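Local coordinates for nitrogenase molybdenum-iron protein beta chain (Clostridium pasteurianum, PDB 5VPW) that forms part of the nitrogenase complex, which reduces dinitrogen to ammonia, and shares an [8Fe-7S] cluster with the alpha chain, at residues E293-Q298 with G426-I431. Residues are numbered along the deposited sequence; the frame is centred on the assembly and turned at random.
Sequences EEERGQ and GYKGAI
Arg296 lies across one face of the Tyr427 ring where two near-parallel helices pack, 290-305 and 426-448; over segments 293-298 and 426-431 their axes are 23° apart. The chain has three parallel beta-sheets, as in the three Rossmann-like alpha/beta domains of nitrogenase component 1 proteins, and this contact is helix-helix packing away from the cluster ligands. Arg296 can be followed outward. Its CB stands almost exactly above the ring centre, 3.7 Å from the Tyr427 centroid, a CH-pi contact. Arg296 CG moves toward the rim and meets Tyr427 CE1 at 3.6 Å. Arg296 CD reaches the phenol end, 3.7 Å from Tyr427 OH. With CG anti to the backbone N (chi1 -174°) and the chain extended as far as NE, the methylenes run along the ring toward its hydroxyl. The guanidinium then turns 76° from the ring plane, with Tyr427 OH near its edge. Asp274 OD1 joins the two polar ends, in a salt bridge with Arg296 NE and a hydrogen bond with Tyr427 OH. Arg296 NH1 hydrogen-bonds to the backbone of a chain of another protein in the assembly. At the root of the tyrosine, Glu295 CB touches Tyr427 CB. Glu295 OE2 rests against Lys428 CG and is in a salt bridge with Arg189. Further along, Ile431 CD1 packs on Gln298 CB. A water bridges the helices, donating to Glu295 OE1 at 2.9 Å and accepting from Lys428 N at 3.0 Å.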
ATOM      1  N   GLU B 293      -0.556 -26.802  -3.934  1.00 22.35           N
ATOM      2  CA  GLU B 293       0.584 -27.027  -3.074  1.00 23.44           C
ATOM      3  C   GLU B 293       1.735 -26.024  -3.288  1.00 21.70           C
ATOM      4  O   GLU B 293       2.377 -25.624  -2.321  1.00 20.32           O
ATOM      5  CB  GLU B 293       1.105 -28.459  -3.253  1.00 28.64           C
ATOM      6  CG  GLU B 293       2.222 -28.788  -2.294  1.00 36.38           C
ATOM      7  CD  GLU B 293       2.396 -30.289  -2.041  1.00 42.83           C
ATOM      8  OE1 GLU B 293       3.390 -30.633  -1.367  1.00 35.38           O
ATOM      9  OE2 GLU B 293       1.554 -31.107  -2.487  1.00 36.41           O
ATOM     10  N   GLU B 294       1.991 -25.638  -4.539  1.00 22.44           N
ATOM     11  CA  GLU B 294       2.994 -24.588  -4.817  1.00 27.50           C
ATOM     12  C   GLU B 294       2.631 -23.229  -4.165  1.00 22.21           C
ATOM     13  O   GLU B 294       3.502 -22.570  -3.564  1.00 20.67           O
ATOM     14  CB  GLU B 294       3.244 -24.382  -6.301  1.00 26.82           C
ATOM     15  CG  GLU B 294       4.324 -23.313  -6.501  1.00 28.56           C
ATOM     16  CD  GLU B 294       4.584 -22.928  -7.929  1.00 30.46           C
ATOM     17  OE1 GLU B 294       3.630 -22.544  -8.615  1.00 32.71           O
ATOM     18  OE2 GLU B 294       5.767 -22.950  -8.353  1.00 31.42           O
ATOM     19  N   GLU B 295       1.359 -22.843  -4.250  1.00 21.56           N
ATOM     20  CA  GLU B 295       0.898 -21.575  -3.650  1.00 23.83           C
ATOM     21  C   GLU B 295       1.127 -21.601  -2.134  1.00 19.61           C
ATOM     22  O   GLU B 295       1.622 -20.640  -1.532  1.00 21.94           O
ATOM     23  CB  GLU B 295      -0.602 -21.334  -3.909  1.00 27.57           C
ATOM     24  CG  GLU B 295      -1.072 -21.177  -5.342  1.00 39.72           C
ATOM     25  CD  GLU B 295      -2.616 -21.041  -5.487  1.00 51.30           C
ATOM     26  OE1 GLU B 295      -3.437 -21.457  -4.595  1.00 33.20           O
ATOM     27  OE2 GLU B 295      -3.029 -20.519  -6.548  1.00 57.69           O
ATOM     28  N   ARG B 296       0.759 -22.710  -1.507  1.00 21.32           N
ATOM     29  CA  ARG B 296       0.974 -22.879  -0.094  1.00 19.81           C
ATOM     30  C   ARG B 296       2.445 -22.726   0.258  1.00 18.83           C
ATOM     31  O   ARG B 296       2.802 -21.969   1.174  1.00 19.16           O
ATOM     32  CB  ARG B 296       0.434 -24.233   0.406  1.00 21.37           C
ATOM     33  CG  ARG B 296       0.508 -24.389   1.928  1.00 19.56           C
ATOM     34  CD  ARG B 296       0.028 -25.768   2.398  1.00 21.38           C
ATOM     35  NE  ARG B 296      -0.038 -25.854   3.839  1.00 22.12           N
ATOM     36  CZ  ARG B 296       1.000 -25.996   4.665  1.00 21.10           C
ATOM     37  NH1 ARG B 296       2.236 -26.138   4.203  1.00 24.32           N
ATOM     38  NH2 ARG B 296       0.781 -25.994   5.973  1.00 20.42           N
ATOM     39  N   GLY B 297       3.300 -23.438  -0.472  1.00 20.82           N
ATOM     40  CA  GLY B 297       4.726 -23.329  -0.256  1.00 19.54           C
ATOM     41  C   GLY B 297       5.290 -21.924  -0.477  1.00 19.58           C
ATOM     42  O   GLY B 297       6.245 -21.529   0.217  1.00 19.54           O
ATOM     43  N   GLN B 298       4.717 -21.165  -1.417  1.00 22.72           N
ATOM     44  CA  GLN B 298       5.096 -19.769  -1.598  1.00 18.80           C
ATOM     45  C   GLN B 298       4.695 -18.893  -0.406  1.00 20.21           C
ATOM     46  O   GLN B 298       5.495 -18.059   0.054  1.00 18.86           O
ATOM     47  CB  GLN B 298       4.517 -19.195  -2.900  1.00 20.72           C
ATOM     48  CG  GLN B 298       5.183 -19.722  -4.162  1.00 22.22           C
ATOM     49  CD  GLN B 298       4.411 -19.317  -5.394  1.00 25.78           C
ATOM     50  OE1 GLN B 298       3.204 -19.333  -5.405  1.00 24.52           O
ATOM     51  NE2 GLN B 298       5.110 -18.956  -6.434  1.00 23.86           N
ATOM     52  N   GLY B 426      -7.729 -18.030   1.137  1.00 20.31           N
ATOM     53  CA  GLY B 426      -6.830 -18.988   0.467  1.00 18.19           C
ATOM     54  C   GLY B 426      -5.350 -18.649   0.661  1.00 17.78           C
ATOM     55  O   GLY B 426      -4.980 -17.721   1.407  1.00 19.91           O
ATOM     56  N   TYR B 427      -4.489 -19.441   0.038  1.00 17.41           N
ATOM     57  CA  TYR B 427      -3.051 -19.196   0.084  1.00 18.37           C
ATOM     58  C   TYR B 427      -2.731 -17.910  -0.697  1.00 18.50           C
ATOM     59  O   TYR B 427      -1.908 -17.096  -0.260  1.00 19.66           O
ATOM     60  CB  TYR B 427      -2.261 -20.395  -0.478  1.00 18.95           C
ATOM     61  CG  TYR B 427      -2.586 -21.676   0.239  1.00 18.95           C
ATOM     62  CD1 TYR B 427      -2.442 -21.773   1.610  1.00 18.25           C
ATOM     63  CD2 TYR B 427      -3.104 -22.772  -0.461  1.00 23.90           C
ATOM     64  CE1 TYR B 427      -2.777 -22.952   2.281  1.00 23.07           C
ATOM     65  CE2 TYR B 427      -3.435 -23.942   0.196  1.00 22.87           C
ATOM     66  CZ  TYR B 427      -3.293 -24.030   1.559  1.00 21.93           C
ATOM     67  OH  TYR B 427      -3.649 -25.214   2.213  1.00 23.37           O
ATOM     68  N   LYS B 428      -3.423 -17.705  -1.802  1.00 18.60           N
ATOM     69  CA  LYS B 428      -3.264 -16.443  -2.600  1.00 24.52           C
ATOM     70  C   LYS B 428      -3.595 -15.191  -1.801  1.00 21.08           C
ATOM     71  O   LYS B 428      -2.834 -14.234  -1.798  1.00 19.49           O
ATOM     72  CB  LYS B 428      -4.122 -16.483  -3.850  1.00 26.08           C
ATOM     73  CG  LYS B 428      -3.382 -17.015  -5.076  1.00 45.14           C
ATOM     74  CD  LYS B 428      -4.110 -16.690  -6.390  1.00 56.29           C
ATOM     75  CE  LYS B 428      -4.777 -15.313  -6.345  1.00 53.68           C
ATOM     76  NZ  LYS B 428      -5.441 -14.907  -7.617  1.00 58.62           N
ATOM     77  N   GLY B 429      -4.721 -15.230  -1.098  1.00 22.84           N
ATOM     78  CA  GLY B 429      -5.148 -14.126  -0.226  1.00 19.54           C
ATOM     79  C   GLY B 429      -4.223 -13.920   0.951  1.00 20.15           C
ATOM     80  O   GLY B 429      -3.956 -12.780   1.367  1.00 19.13           O
ATOM     81  N   ALA B 430      -3.713 -15.020   1.513  1.00 18.73           N
ATOM     82  CA  ALA B 430      -2.795 -14.911   2.632  1.00 17.15           C
ATOM     83  C   ALA B 430      -1.507 -14.191   2.239  1.00 15.78           C
ATOM     84  O   ALA B 430      -0.962 -13.399   3.014  1.00 16.47           O
ATOM     85  CB  ALA B 430      -2.487 -16.300   3.216  1.00 19.09           C
ATOM     86  N   ILE B 431      -1.026 -14.476   1.039  1.00 18.74           N
ATOM     87  CA  ILE B 431       0.102 -13.761   0.451  1.00 19.75           C
ATOM     88  C   ILE B 431      -0.180 -12.272   0.383  1.00 16.58           C
ATOM     89  O   ILE B 431       0.644 -11.459   0.856  1.00 17.89           O
ATOM     90  CB  ILE B 431       0.456 -14.321  -0.928  1.00 20.23           C
ATOM     91  CG1 ILE B 431       1.136 -15.675  -0.743  1.00 21.17           C
ATOM     92  CG2 ILE B 431       1.370 -13.352  -1.676  1.00 21.00           C
ATOM     93  CD1 ILE B 431       1.491 -16.415  -2.011  1.00 24.07           C
TER
HETATM   94  O   HOH W   1      -5.113 -19.898  -2.829  1.00 21.47           O